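Protein (hdlp (histone deacetylase-like protein)) (Aquifex aeolicus, PDB 1C3P) probably acts as a zinc-dependent deacetylase of the histone deacetylase family, with a proposed part in acetoin breakdown. Local coordinates at residues 14-19 with 24-29; 33-36 with 40-43; 48-53 with 113-118. All blocks are in the same frame, centred on the assembly; numbering follows the deposited sequence.

From the N terminus the chain leaves strand 4-8, and interaction 1 closes a short loop, 14-19 against 24-29, just ahead of helix 28-37. Interaction 2 follows on the same helix: its last turn, 33-36, meets the segment 40-43 that leads on to strand 46-48. Interaction 3 starts at the end of that strand and bridges a separation of 60 residues, joining the loop 48-53 to the C-terminal part of helix 98-118. The three stand in series, none enclosing or crossing another, with centres about 19 to 21 Å apart. They fasten the lead-in and the exit of helix 28-37 and tie the loop after edge strand 46-48 to helix 98-118.

Interaction 1 (14-19 with 24-29); sequences KYRYPK and KIPRVS
Arg16 reaches across to the Lys24-Pro26 backbone and ends against Pro26. Its CB lies 3.6 Å from Lys24 O, and CG stays near the same oxygen. CD faces two carbonyl oxygens on one side, 3.7 Å from Lys24 O and 3.9 Å from Ile25 O. The chain bends at chi2 (-74°), which brings the flat group to Pro26: NE approaches Pro26 CA, CZ lies close to Pro26 CG, and NH2 comes 3.2 Å from that same CG. Pro26 CG thus stands over one face of the guanidinium, offset toward its rim. At the tip, NH2 has a weak, long bond to a water that also bonds to Ser29 OG at 2.6 Å. Behind Arg16, Lys24 CA gives a C-H...O contact to Tyr17 O at 3.6 Å. The Tyr17 ring packs on Leu23 and Tyr143, and its OH bonds to Phe141 O. Arg27, N-cap of helix 28-37, bonds to Gly294 O and Gly296 O, and the Ile25 side chain lies about 10 Å from that of the zinc ligand Asp258. Without a direct hydrogen bond between 14-19 and 24-29, the loop is joined mainly by van der Waals contact, with Pro26 CG against one face of the guanidinium and the arginine's charge probably eased in part by the carbonyl oxygens of Lys24 and Ile25.

Interaction 2 (33-36 with 40-43); sequences RFKD and LIDE. Unlike the reference sequence in segment 33-36: Lys35 (reference Leu).
Lys35 and Asp36, in the last turn of helix 28-37, meet Leu40 and Ile41 just after the helix ends. Earlier in the segment, Arg33 and Phe34 face other neighbours: Arg33 touches Leu10 and Leu329, while Phe34 is buried against Ala326, Leu329 and Leu330 of helix 324-332. Lys35 carries most of the contact. Its carbonyl O accepts a bond from Leu40 N, 2.8 Å away and nearly straight at 171°, so the chain beyond the helix is tied back to its last turn. Lys35 CB rests 3.8 Å from Ile41 CG2. The lysine chain then folds at chi3 (-63°) and chi4 (61°), and this double bend returns NZ to the isoleucine, where it lies 3.8 Å from Ile41 CG2. One methyl branch is therefore touched by both the root and the tip of the lysine, whose side chain passes obliquely across it. NZ is buried by this contact and has no hydrogen-bonding partner in the model; the ring of Trp310, with which Lys35 makes a cation-pi interaction, probably compensates part of its charge. Asp36 adds a backbone contact, its N 3.9 Å from Ile41 CG2. Helix 299-314 packs alongside this turn: Trp310 NE1 bonds to Leu40 O and its side chain touches Ile41, while Leu40 lies on Thr307 and Cys311. The contact thus sits between helices 28-37 and 299-314, where the chain turns from helix 28-37 toward strand 46-48 at the sheet margin.

Interaction 3 (48-53 with 113-118); sequences KSRPAT and AIEEFL
Arg50 NH2 is gripped by two carboxylates: Glu115 on helix 98-118 and Glu56, its stronger partner, on the helix that follows the loop 48-53. The bond from NH2 to Glu115 OE2 measures 3.0 Å with an N-H...O angle of 157° and forms part of a salt bridge. Glu115 OE2 lies almost in the guanidinium plane, at its edge, but the arginine nitrogen meets the carboxylate from above its plane; the two flat groups are turned 38° against each other. A single oxygen of Glu115 thus makes the direct bond, and the other works through water. That water takes the NE hydrogen of Arg50 at 2.8 Å and donates to Glu115 OE1 at 2.7 Å, so a second, bridged link runs beside the direct one. The remaining nitrogen turns back on its own loop: Arg50 NH1 bonds to Pro51 O at 3.0 Å, bent to 135°. All three guanidinium nitrogens therefore have partners, which should hold the group against rotation. An extended chain from CG to NE carries the Arg50 guanidinium out to Glu115, which reaches from the opposite direction with its own chain extended beyond CG. Around this pair the loop is fastened to the same helix by Ser49 OG, bonded to Ser109 OG, and by a backbone bond between Ala52 and Ser104, while Thr53 N-caps the next helix, its side chain capping a backbone N there and its own N bonding to Glu56 OE1, so Glu56 serves both the loop and the arginine. At this partly exposed surface site, one positive group shared between two acids probably offsets the repulsion between Glu56 and Glu115 and keeps both carboxylates ionised.

Interaction 1 (14-19 with 24-29)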
ATOM      1  N   LYS A  14       7.427  13.619 -11.402  1.00 33.56           N
ATOM      2  CA  LYS A  14       6.974  14.986 -11.653  1.00 39.81           C
ATOM      3  C   LYS A  14       5.659  15.349 -10.967  1.00 39.98           C
ATOM      4  O   LYS A  14       5.168  16.470 -11.123  1.00 46.99           O
ATOM      5  CB  LYS A  14       6.832  15.239 -13.160  1.00 51.10           C
ATOM      6  CG  LYS A  14       8.149  15.506 -13.894  1.00 64.99           C
ATOM      7  CD  LYS A  14       8.832  16.825 -13.460  1.00 72.74           C
ATOM      8  CE  LYS A  14       8.059  18.087 -13.868  1.00 67.25           C
ATOM      9  NZ  LYS A  14       6.725  18.234 -13.214  1.00 70.06           N
ATOM     10  N   TYR A  15       5.085  14.408 -10.221  1.00 32.64           N
ATOM     11  CA  TYR A  15       3.816  14.636  -9.512  1.00 41.01           C
ATOM     12  C   TYR A  15       4.032  14.338  -8.033  1.00 38.62           C
ATOM     13  O   TYR A  15       3.337  13.507  -7.450  1.00 37.82           O
ATOM     14  CB  TYR A  15       2.723  13.711 -10.068  1.00 26.48           C
ATOM     15  CG  TYR A  15       2.646  13.757 -11.570  1.00 34.97           C
ATOM     16  CD1 TYR A  15       2.550  12.584 -12.316  1.00 43.28           C
ATOM     17  CD2 TYR A  15       2.752  14.968 -12.255  1.00 40.78           C
ATOM     18  CE1 TYR A  15       2.572  12.612 -13.713  1.00 36.05           C
ATOM     19  CE2 TYR A  15       2.775  15.007 -13.645  1.00 37.13           C
ATOM     20  CZ  TYR A  15       2.690  13.827 -14.366  1.00 36.87           C
ATOM     21  OH  TYR A  15       2.747  13.854 -15.747  1.00 35.40           O
ATOM     22  N   ARG A  16       5.012  15.014  -7.439  1.00 44.85           N
ATOM     23  CA  ARG A  16       5.346  14.834  -6.029  1.00 45.75           C
ATOM     24  C   ARG A  16       4.443  15.724  -5.181  1.00 43.50           C
ATOM     25  O   ARG A  16       3.914  16.730  -5.660  1.00 38.62           O
ATOM     26  CB  ARG A  16       6.791  15.264  -5.767  1.00 54.17           C
ATOM     27  CG  ARG A  16       7.844  14.676  -6.688  1.00 66.77           C
ATOM     28  CD  ARG A  16       8.152  13.215  -6.410  1.00 72.39           C
ATOM     29  NE  ARG A  16       9.286  12.775  -7.221  1.00 85.39           N
ATOM     30  CZ  ARG A  16      10.497  13.332  -7.181  1.00 81.94           C
ATOM     31  NH1 ARG A  16      10.739  14.354  -6.369  1.00 80.19           N
ATOM     32  NH2 ARG A  16      11.466  12.876  -7.965  1.00 85.46           N
ATOM     33  N   TYR A  17       4.256  15.357  -3.922  1.00 32.68           N
ATOM     34  CA  TYR A  17       3.456  16.191  -3.042  1.00 37.55           C
ATOM     35  C   TYR A  17       4.300  17.406  -2.684  1.00 40.97           C
ATOM     36  O   TYR A  17       5.526  17.403  -2.841  1.00 29.58           O
ATOM     37  CB  TYR A  17       3.034  15.424  -1.787  1.00 41.05           C
ATOM     38  CG  TYR A  17       1.917  14.427  -2.038  1.00 37.51           C
ATOM     39  CD1 TYR A  17       2.041  13.436  -3.016  1.00 32.59           C
ATOM     40  CD2 TYR A  17       0.734  14.475  -1.292  1.00 31.46           C
ATOM     41  CE1 TYR A  17       1.021  12.515  -3.244  1.00 29.32           C
ATOM     42  CE2 TYR A  17      -0.291  13.563  -1.508  1.00 28.64           C
ATOM     43  CZ  TYR A  17      -0.142  12.582  -2.485  1.00 27.14           C
ATOM     44  OH  TYR A  17      -1.141  11.656  -2.693  1.00 21.73           O
ATOM     45  N   PRO A  18       3.660  18.463  -2.190  1.00 41.02           N
ATOM     46  CA  PRO A  18       4.433  19.647  -1.850  1.00 49.35           C
ATOM     47  C   PRO A  18       5.342  19.573  -0.636  1.00 54.97           C
ATOM     48  O   PRO A  18       5.364  18.601   0.120  1.00 46.85           O
ATOM     49  CB  PRO A  18       3.344  20.696  -1.658  1.00 59.04           C
ATOM     50  CG  PRO A  18       2.278  19.880  -0.973  1.00 54.15           C
ATOM     51  CD  PRO A  18       2.227  18.701  -1.935  1.00 48.67           C
ATOM     52  N   LYS A  19       6.120  20.638  -0.521  1.00 60.87           N
ATOM     53  CA  LYS A  19       7.018  20.932   0.582  1.00 67.78           C
ATOM     54  C   LYS A  19       7.137  19.902   1.703  1.00 64.15           C
ATOM     55  O   LYS A  19       7.713  18.825   1.570  1.00 65.73           O
ATOM     56  CB  LYS A  19       6.495  22.218   1.205  1.00 73.26           C
ATOM     57  CG  LYS A  19       5.000  22.054   1.520  1.00 77.87           C
ATOM     58  CD  LYS A  19       4.332  23.205   2.233  1.00 81.01           C
ATOM     59  CE  LYS A  19       2.913  22.777   2.604  1.00 82.45           C
ATOM     60  NZ  LYS A  19       2.113  23.844   3.257  1.00 83.11           N
ATOM     61  N   LYS A  24       6.594  14.020  -0.383  1.00 24.86           N
ATOM     62  CA  LYS A  24       7.442  14.919  -1.166  1.00 27.35           C
ATOM     63  C   LYS A  24       8.533  14.075  -1.866  1.00 29.52           C
ATOM     64  O   LYS A  24       8.938  14.354  -2.994  1.00 30.67           O
ATOM     65  CB  LYS A  24       8.104  15.924  -0.219  1.00 28.57           C
ATOM     66  CG  LYS A  24       9.260  16.715  -0.801  1.00 52.95           C
ATOM     67  CD  LYS A  24      10.423  16.770   0.197  1.00 63.74           C
ATOM     68  CE  LYS A  24      10.004  17.335   1.555  1.00 66.09           C
ATOM     69  NZ  LYS A  24      11.106  17.303   2.562  1.00 66.00           N
ATOM     70  N   ILE A  25       9.008  13.039  -1.186  1.00 26.90           N
ATOM     71  CA  ILE A  25      10.058  12.187  -1.744  1.00 25.02           C
ATOM     72  C   ILE A  25       9.645  11.355  -2.958  1.00 32.19           C
ATOM     73  O   ILE A  25       8.457  11.063  -3.162  1.00 26.54           O
ATOM     74  CB  ILE A  25      10.585  11.183  -0.702  1.00 28.34           C
ATOM     75  CG1 ILE A  25       9.410  10.377  -0.130  1.00 30.31           C
ATOM     76  CG2 ILE A  25      11.374  11.898   0.355  1.00 23.84           C
ATOM     77  CD1 ILE A  25       9.809   9.276   0.823  1.00 44.90           C
ATOM     78  N   PRO A  26      10.628  10.977  -3.797  1.00 30.14           N
ATOM     79  CA  PRO A  26      10.397  10.161  -4.994  1.00 30.63           C
ATOM     80  C   PRO A  26      10.093   8.774  -4.429  1.00 25.99           C
ATOM     81  O   PRO A  26      10.614   8.438  -3.367  1.00 25.51           O
ATOM     82  CB  PRO A  26      11.757  10.202  -5.694  1.00 34.29           C
ATOM     83  CG  PRO A  26      12.376  11.498  -5.172  1.00 43.39           C
ATOM     84  CD  PRO A  26      12.051  11.341  -3.716  1.00 36.38           C
ATOM     85  N   ARG A  27       9.274   7.969  -5.112  1.00 21.98           N
ATOM     86  CA  ARG A  27       8.941   6.640  -4.583  1.00 26.17           C
ATOM     87  C   ARG A  27       8.929   5.549  -5.639  1.00 24.10           C
ATOM     88  O   ARG A  27       9.816   4.701  -5.650  1.00 23.50           O
ATOM     89  CB  ARG A  27       7.606   6.698  -3.845  1.00 22.70           C
ATOM     90  CG  ARG A  27       7.660   7.685  -2.681  1.00 26.75           C
ATOM     91  CD  ARG A  27       6.321   7.851  -1.963  1.00 33.22           C
ATOM     92  NE  ARG A  27       5.950   6.681  -1.176  1.00 28.66           N
ATOM     93  CZ  ARG A  27       5.049   5.769  -1.532  1.00 31.79           C
ATOM     94  NH1 ARG A  27       4.398   5.875  -2.682  1.00 34.08           N
ATOM     95  NH2 ARG A  27       4.796   4.749  -0.723  1.00 26.16           N
ATOM     96  N   VAL A  28       7.937   5.536  -6.516  1.00 21.45           N
ATOM     97  CA  VAL A  28       7.964   4.512  -7.557  1.00 21.75           C
ATOM     98  C   VAL A  28       9.076   4.842  -8.557  1.00 20.86           C
ATOM     99  O   VAL A  28       9.758   3.938  -9.077  1.00 25.15           O
ATOM    100  CB  VAL A  28       6.614   4.416  -8.280  1.00 26.55           C
ATOM    101  CG1 VAL A  28       6.708   3.427  -9.444  1.00 23.84           C
ATOM    102  CG2 VAL A  28       5.547   3.960  -7.288  1.00 19.20           C
ATOM    103  N   SER A  29       9.287   6.132  -8.824  1.00 19.22           N
ATOM    104  CA  SER A  29      10.345   6.505  -9.769  1.00 19.63           C
ATOM    105  C   SER A  29      11.672   6.133  -9.122  1.00 21.50           C
ATOM    106  O   SER A  29      12.613   5.712  -9.793  1.00 18.95           O
ATOM    107  CB  SER A  29      10.321   8.013 -10.092  1.00 24.45           C
ATOM    108  OG  SER A  29      10.673   8.808  -8.965  1.00 28.74           O
TER
HETATM  109  O   HOH W   1      12.823  10.105  -9.424  1.00 37.33           O

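Interaction 2 (33-36 with 40-43)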
ATOM      1  N   ARG A  33      14.504   3.529 -10.666  1.00 23.25           N
ATOM      2  CA  ARG A  33      15.903   3.901 -10.829  1.00 24.33           C
ATOM      3  C   ARG A  33      16.799   3.010  -9.986  1.00 30.33           C
ATOM      4  O   ARG A  33      17.911   2.683 -10.385  1.00 25.45           O
ATOM      5  CB  ARG A  33      16.119   5.376 -10.466  1.00 23.46           C
ATOM      6  CG  ARG A  33      15.433   6.344 -11.443  1.00 26.94           C
ATOM      7  CD  ARG A  33      15.929   7.779 -11.300  1.00 42.13           C
ATOM      8  NE  ARG A  33      15.660   8.331  -9.978  1.00 59.06           N
ATOM      9  CZ  ARG A  33      15.976   9.569  -9.607  1.00 60.87           C
ATOM     10  NH1 ARG A  33      16.573  10.388 -10.459  1.00 65.33           N
ATOM     11  NH2 ARG A  33      15.683   9.991  -8.382  1.00 56.24           N
ATOM     12  N   PHE A  34      16.301   2.603  -8.823  1.00 24.98           N
ATOM     13  CA  PHE A  34      17.059   1.750  -7.929  1.00 27.09           C
ATOM     14  C   PHE A  34      17.208   0.338  -8.504  1.00 23.93           C
ATOM     15  O   PHE A  34      18.307  -0.223  -8.535  1.00 21.71           O
ATOM     16  CB  PHE A  34      16.369   1.682  -6.563  1.00 24.88           C
ATOM     17  CG  PHE A  34      17.173   0.976  -5.522  1.00 20.46           C
ATOM     18  CD1 PHE A  34      18.282   1.590  -4.957  1.00 18.74           C
ATOM     19  CD2 PHE A  34      16.844  -0.322  -5.124  1.00 20.19           C
ATOM     20  CE1 PHE A  34      19.062   0.918  -3.994  1.00 23.04           C
ATOM     21  CE2 PHE A  34      17.606  -1.003  -4.169  1.00 25.08           C
ATOM     22  CZ  PHE A  34      18.723  -0.376  -3.602  1.00 23.31           C
ATOM     23  N   LYS A  35      16.124  -0.262  -8.984  1.00 21.33           N
ATOM     24  CA  LYS A  35      16.310  -1.596  -9.518  1.00 22.54           C
ATOM     25  C   LYS A  35      17.181  -1.583 -10.761  1.00 24.68           C
ATOM     26  O   LYS A  35      17.865  -2.560 -11.039  1.00 22.33           O
ATOM     27  CB  LYS A  35      14.983  -2.267  -9.800  1.00 29.70           C
ATOM     28  CG  LYS A  35      14.319  -2.768  -8.528  1.00 29.48           C
ATOM     29  CD  LYS A  35      13.000  -3.414  -8.832  1.00 42.17           C
ATOM     30  CE  LYS A  35      12.046  -2.415  -9.430  1.00 34.89           C
ATOM     31  NZ  LYS A  35      12.521  -1.829 -10.711  1.00 67.18           N
ATOM     32  N   ASP A  36      17.162  -0.481 -11.498  1.00 25.67           N
ATOM     33  CA  ASP A  36      17.988  -0.382 -12.693  1.00 25.57           C
ATOM     34  C   ASP A  36      19.443  -0.269 -12.259  1.00 28.04           C
ATOM     35  O   ASP A  36      20.309  -0.974 -12.784  1.00 29.52           O
ATOM     36  CB  ASP A  36      17.587   0.834 -13.534  1.00 32.26           C
ATOM     37  CG  ASP A  36      18.400   0.951 -14.822  1.00 33.92           C
ATOM     38  OD1 ASP A  36      18.512  -0.053 -15.559  1.00 40.22           O
ATOM     39  OD2 ASP A  36      18.912   2.048 -15.102  1.00 40.06           O
ATOM     40  N   LEU A  40      18.604  -5.162 -11.543  1.00 28.19           N
ATOM     41  CA  LEU A  40      17.627  -6.167 -11.138  1.00 25.50           C
ATOM     42  C   LEU A  40      16.326  -6.127 -11.940  1.00 26.99           C
ATOM     43  O   LEU A  40      15.333  -6.742 -11.559  1.00 25.41           O
ATOM     44  CB  LEU A  40      17.317  -6.047  -9.643  1.00 32.14           C
ATOM     45  CG  LEU A  40      18.476  -6.408  -8.707  1.00 30.47           C
ATOM     46  CD1 LEU A  40      18.024  -6.283  -7.261  1.00 29.07           C
ATOM     47  CD2 LEU A  40      18.930  -7.825  -8.976  1.00 23.80           C
ATOM     48  N   ILE A  41      16.344  -5.423 -13.066  1.00 28.33           N
ATOM     49  CA  ILE A  41      15.162  -5.355 -13.905  1.00 25.08           C
ATOM     50  C   ILE A  41      15.505  -5.137 -15.388  1.00 24.09           C
ATOM     51  O   ILE A  41      16.429  -4.402 -15.720  1.00 28.92           O
ATOM     52  CB  ILE A  41      14.199  -4.235 -13.414  1.00 25.01           C
ATOM     53  CG1 ILE A  41      12.905  -4.298 -14.215  1.00 31.01           C
ATOM     54  CG2 ILE A  41      14.834  -2.869 -13.566  1.00 22.74           C
ATOM     55  CD1 ILE A  41      12.212  -5.602 -14.088  1.00 42.18           C
ATOM     56  N   ASP A  42      14.757  -5.795 -16.273  1.00 28.95           N
ATOM     57  CA  ASP A  42      14.972  -5.655 -17.714  1.00 32.52           C
ATOM     58  C   ASP A  42      13.755  -4.984 -18.346  1.00 31.13           C
ATOM     59  O   ASP A  42      12.643  -5.138 -17.855  1.00 26.71           O
ATOM     60  CB  ASP A  42      15.187  -7.025 -18.358  1.00 34.24           C
ATOM     61  CG  ASP A  42      16.346  -7.779 -17.741  1.00 51.23           C
ATOM     62  OD1 ASP A  42      17.448  -7.194 -17.665  1.00 50.19           O
ATOM     63  OD2 ASP A  42      16.157  -8.951 -17.340  1.00 53.00           O
ATOM     64  N   GLU A  43      13.970  -4.264 -19.444  1.00 29.99           N
ATOM     65  CA  GLU A  43      12.893  -3.554 -20.140  1.00 31.34           C
ATOM     66  C   GLU A  43      11.627  -4.340 -20.411  1.00 38.04           C
ATOM     67  O   GLU A  43      10.520  -3.817 -20.266  1.00 36.83           O
ATOM     68  CB  GLU A  43      13.370  -3.010 -21.489  1.00 36.12           C
ATOM     69  CG  GLU A  43      14.320  -1.836 -21.417  1.00 52.72           C
ATOM     70  CD  GLU A  43      14.571  -1.242 -22.793  1.00 60.39           C
ATOM     71  OE1 GLU A  43      13.587  -0.828 -23.442  1.00 70.32           O
ATOM     72  OE2 GLU A  43      15.739  -1.191 -23.229  1.00 60.38           O
TER

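Interaction 3 (48-53 with 113-118)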
ATOM      1  N   LYS A  48       4.611   0.238 -18.984  1.00 18.73           N
ATOM      2  CA  LYS A  48       4.456   1.665 -18.709  1.00 15.55           C
ATOM      3  C   LYS A  48       3.049   1.953 -18.190  1.00 14.43           C
ATOM      4  O   LYS A  48       2.066   1.557 -18.801  1.00 16.83           O
ATOM      5  CB  LYS A  48       4.698   2.502 -19.976  1.00 16.52           C
ATOM      6  CG  LYS A  48       4.557   4.003 -19.757  1.00 23.25           C
ATOM      7  CD  LYS A  48       4.795   4.787 -21.046  1.00 32.69           C
ATOM      8  CE  LYS A  48       4.680   6.285 -20.812  1.00 26.00           C
ATOM      9  NZ  LYS A  48       5.671   6.783 -19.816  1.00 46.33           N
ATOM     10  N   SER A  49       2.969   2.661 -17.074  1.00 16.61           N
ATOM     11  CA  SER A  49       1.695   3.030 -16.474  1.00 14.33           C
ATOM     12  C   SER A  49       0.853   3.891 -17.410  1.00 24.11           C
ATOM     13  O   SER A  49       1.379   4.739 -18.140  1.00 19.59           O
ATOM     14  CB  SER A  49       1.916   3.840 -15.195  1.00 13.21           C
ATOM     15  OG  SER A  49       2.718   3.158 -14.225  1.00 16.86           O
ATOM     16  N   ARG A  50      -0.458   3.671 -17.374  1.00 16.83           N
ATOM     17  CA  ARG A  50      -1.397   4.452 -18.160  1.00 23.88           C
ATOM     18  C   ARG A  50      -2.411   5.063 -17.191  1.00 20.20           C
ATOM     19  O   ARG A  50      -2.630   4.551 -16.092  1.00 18.63           O
ATOM     20  CB  ARG A  50      -2.176   3.570 -19.150  1.00 27.48           C
ATOM     21  CG  ARG A  50      -3.232   2.639 -18.506  1.00 22.99           C
ATOM     22  CD  ARG A  50      -4.023   1.929 -19.588  1.00 25.20           C
ATOM     23  NE  ARG A  50      -4.934   0.898 -19.094  1.00 15.88           N
ATOM     24  CZ  ARG A  50      -6.009   1.103 -18.347  1.00 14.34           C
ATOM     25  NH1 ARG A  50      -6.357   2.331 -17.972  1.00 15.78           N
ATOM     26  NH2 ARG A  50      -6.759   0.069 -17.986  1.00 16.78           N
ATOM     27  N   PRO A  51      -3.011   6.195 -17.565  1.00 15.63           N
ATOM     28  CA  PRO A  51      -4.008   6.806 -16.684  1.00 14.35           C
ATOM     29  C   PRO A  51      -5.262   5.935 -16.614  1.00 15.73           C
ATOM     30  O   PRO A  51      -5.579   5.225 -17.574  1.00 18.67           O
ATOM     31  CB  PRO A  51      -4.322   8.125 -17.396  1.00 17.73           C
ATOM     32  CG  PRO A  51      -3.032   8.419 -18.148  1.00 17.62           C
ATOM     33  CD  PRO A  51      -2.780   7.050 -18.738  1.00 19.45           C
ATOM     34  N   ALA A  52      -5.962   5.969 -15.477  1.00 11.47           N
ATOM     35  CA  ALA A  52      -7.234   5.269 -15.345  1.00  9.78           C
ATOM     36  C   ALA A  52      -8.193   6.089 -16.224  1.00 17.19           C
ATOM     37  O   ALA A  52      -8.075   7.314 -16.283  1.00 16.46           O
ATOM     38  CB  ALA A  52      -7.705   5.298 -13.893  1.00 12.19           C
ATOM     39  N   THR A  53      -9.135   5.438 -16.905  1.00 16.40           N
ATOM     40  CA  THR A  53     -10.082   6.189 -17.728  1.00 16.32           C
ATOM     41  C   THR A  53     -11.171   6.712 -16.804  1.00 14.06           C
ATOM     42  O   THR A  53     -11.299   6.246 -15.680  1.00 17.87           O
ATOM     43  CB  THR A  53     -10.734   5.307 -18.804  1.00 15.82           C
ATOM     44  OG1 THR A  53     -11.508   4.273 -18.173  1.00 16.25           O
ATOM     45  CG2 THR A  53      -9.654   4.687 -19.689  1.00 14.34           C
ATOM     46  N   ALA A 113      -2.343  -3.924 -13.474  1.00 15.60           N
ATOM     47  CA  ALA A 113      -1.893  -5.072 -12.689  1.00 15.04           C
ATOM     48  C   ALA A 113      -2.968  -6.157 -12.716  1.00 14.84           C
ATOM     49  O   ALA A 113      -2.675  -7.347 -12.833  1.00 21.05           O
ATOM     50  CB  ALA A 113      -1.617  -4.664 -11.259  1.00 18.65           C
ATOM     51  N   ILE A 114      -4.219  -5.754 -12.586  1.00 16.45           N
ATOM     52  CA  ILE A 114      -5.282  -6.746 -12.615  1.00 15.38           C
ATOM     53  C   ILE A 114      -5.393  -7.378 -13.999  1.00 18.02           C
ATOM     54  O   ILE A 114      -5.580  -8.601 -14.120  1.00 20.38           O
ATOM     55  CB  ILE A 114      -6.616  -6.141 -12.205  1.00 15.22           C
ATOM     56  CG1 ILE A 114      -6.528  -5.697 -10.732  1.00 19.28           C
ATOM     57  CG2 ILE A 114      -7.725  -7.188 -12.365  1.00 15.72           C
ATOM     58  CD1 ILE A 114      -7.688  -4.767 -10.301  1.00 13.43           C
ATOM     59  N   GLU A 115      -5.268  -6.559 -15.041  1.00 15.27           N
ATOM     60  CA  GLU A 115      -5.330  -7.075 -16.422  1.00 21.48           C
ATOM     61  C   GLU A 115      -4.274  -8.160 -16.623  1.00 23.55           C
ATOM     62  O   GLU A 115      -4.548  -9.217 -17.197  1.00 23.03           O
ATOM     63  CB  GLU A 115      -5.096  -5.956 -17.449  1.00 21.76           C
ATOM     64  CG  GLU A 115      -6.237  -4.970 -17.584  1.00 15.78           C
ATOM     65  CD  GLU A 115      -5.883  -3.764 -18.445  1.00 20.04           C
ATOM     66  OE1 GLU A 115      -4.729  -3.664 -18.927  1.00 21.48           O
ATOM     67  OE2 GLU A 115      -6.758  -2.899 -18.635  1.00 26.59           O
ATOM     68  N   GLU A 116      -3.063  -7.888 -16.149  1.00 22.73           N
ATOM     69  CA  GLU A 116      -1.963  -8.836 -16.279  1.00 20.54           C
ATOM     70  C   GLU A 116      -2.230 -10.120 -15.524  1.00 25.39           C
ATOM     71  O   GLU A 116      -1.967 -11.212 -16.034  1.00 22.87           O
ATOM     72  CB  GLU A 116      -0.672  -8.208 -15.783  1.00 18.40           C
ATOM     73  CG  GLU A 116      -0.153  -7.118 -16.687  1.00 19.76           C
ATOM     74  CD  GLU A 116       0.018  -7.614 -18.112  1.00 27.24           C
ATOM     75  OE1 GLU A 116       0.756  -8.596 -18.319  1.00 18.44           O
ATOM     76  OE2 GLU A 116      -0.592  -7.029 -19.020  1.00 23.17           O
ATOM     77  N   PHE A 117      -2.752  -9.989 -14.308  1.00 18.78           N
ATOM     78  CA  PHE A 117      -3.054 -11.162 -13.506  1.00 22.11           C
ATOM     79  C   PHE A 117      -4.092 -12.040 -14.201  1.00 23.87           C
ATOM     80  O   PHE A 117      -3.982 -13.268 -14.193  1.00 24.40           O
ATOM     81  CB  PHE A 117      -3.600 -10.753 -12.143  1.00 23.14           C
ATOM     82  CG  PHE A 117      -3.861 -11.918 -11.228  1.00 24.06           C
ATOM     83  CD1 PHE A 117      -2.811 -12.543 -10.568  1.00 19.67           C
ATOM     84  CD2 PHE A 117      -5.155 -12.412 -11.059  1.00 24.08           C
ATOM     85  CE1 PHE A 117      -3.040 -13.652  -9.741  1.00 23.68           C
ATOM     86  CE2 PHE A 117      -5.393 -13.519 -10.236  1.00 24.04           C
ATOM     87  CZ  PHE A 117      -4.334 -14.138  -9.579  1.00 19.62           C
ATOM     88  N   LEU A 118      -5.104 -11.407 -14.793  1.00 21.09           N
ATOM     89  CA  LEU A 118      -6.169 -12.127 -15.469  1.00 20.73           C
ATOM     90  C   LEU A 118      -5.708 -12.797 -16.753  1.00 26.49           C
ATOM     91  O   LEU A 118      -6.404 -13.660 -17.285  1.00 26.34           O
ATOM     92  CB  LEU A 118      -7.354 -11.201 -15.737  1.00 17.90           C
ATOM     93  CG  LEU A 118      -8.116 -10.763 -14.474  1.00 26.20           C
ATOM     94  CD1 LEU A 118      -9.246  -9.843 -14.858  1.00 34.23           C
ATOM     95  CD2 LEU A 118      -8.680 -11.978 -13.754  1.00 27.16           C
TER
HETATM   96  O   HOH W   2      -3.868  -1.476 -20.175  1.00 16.53           O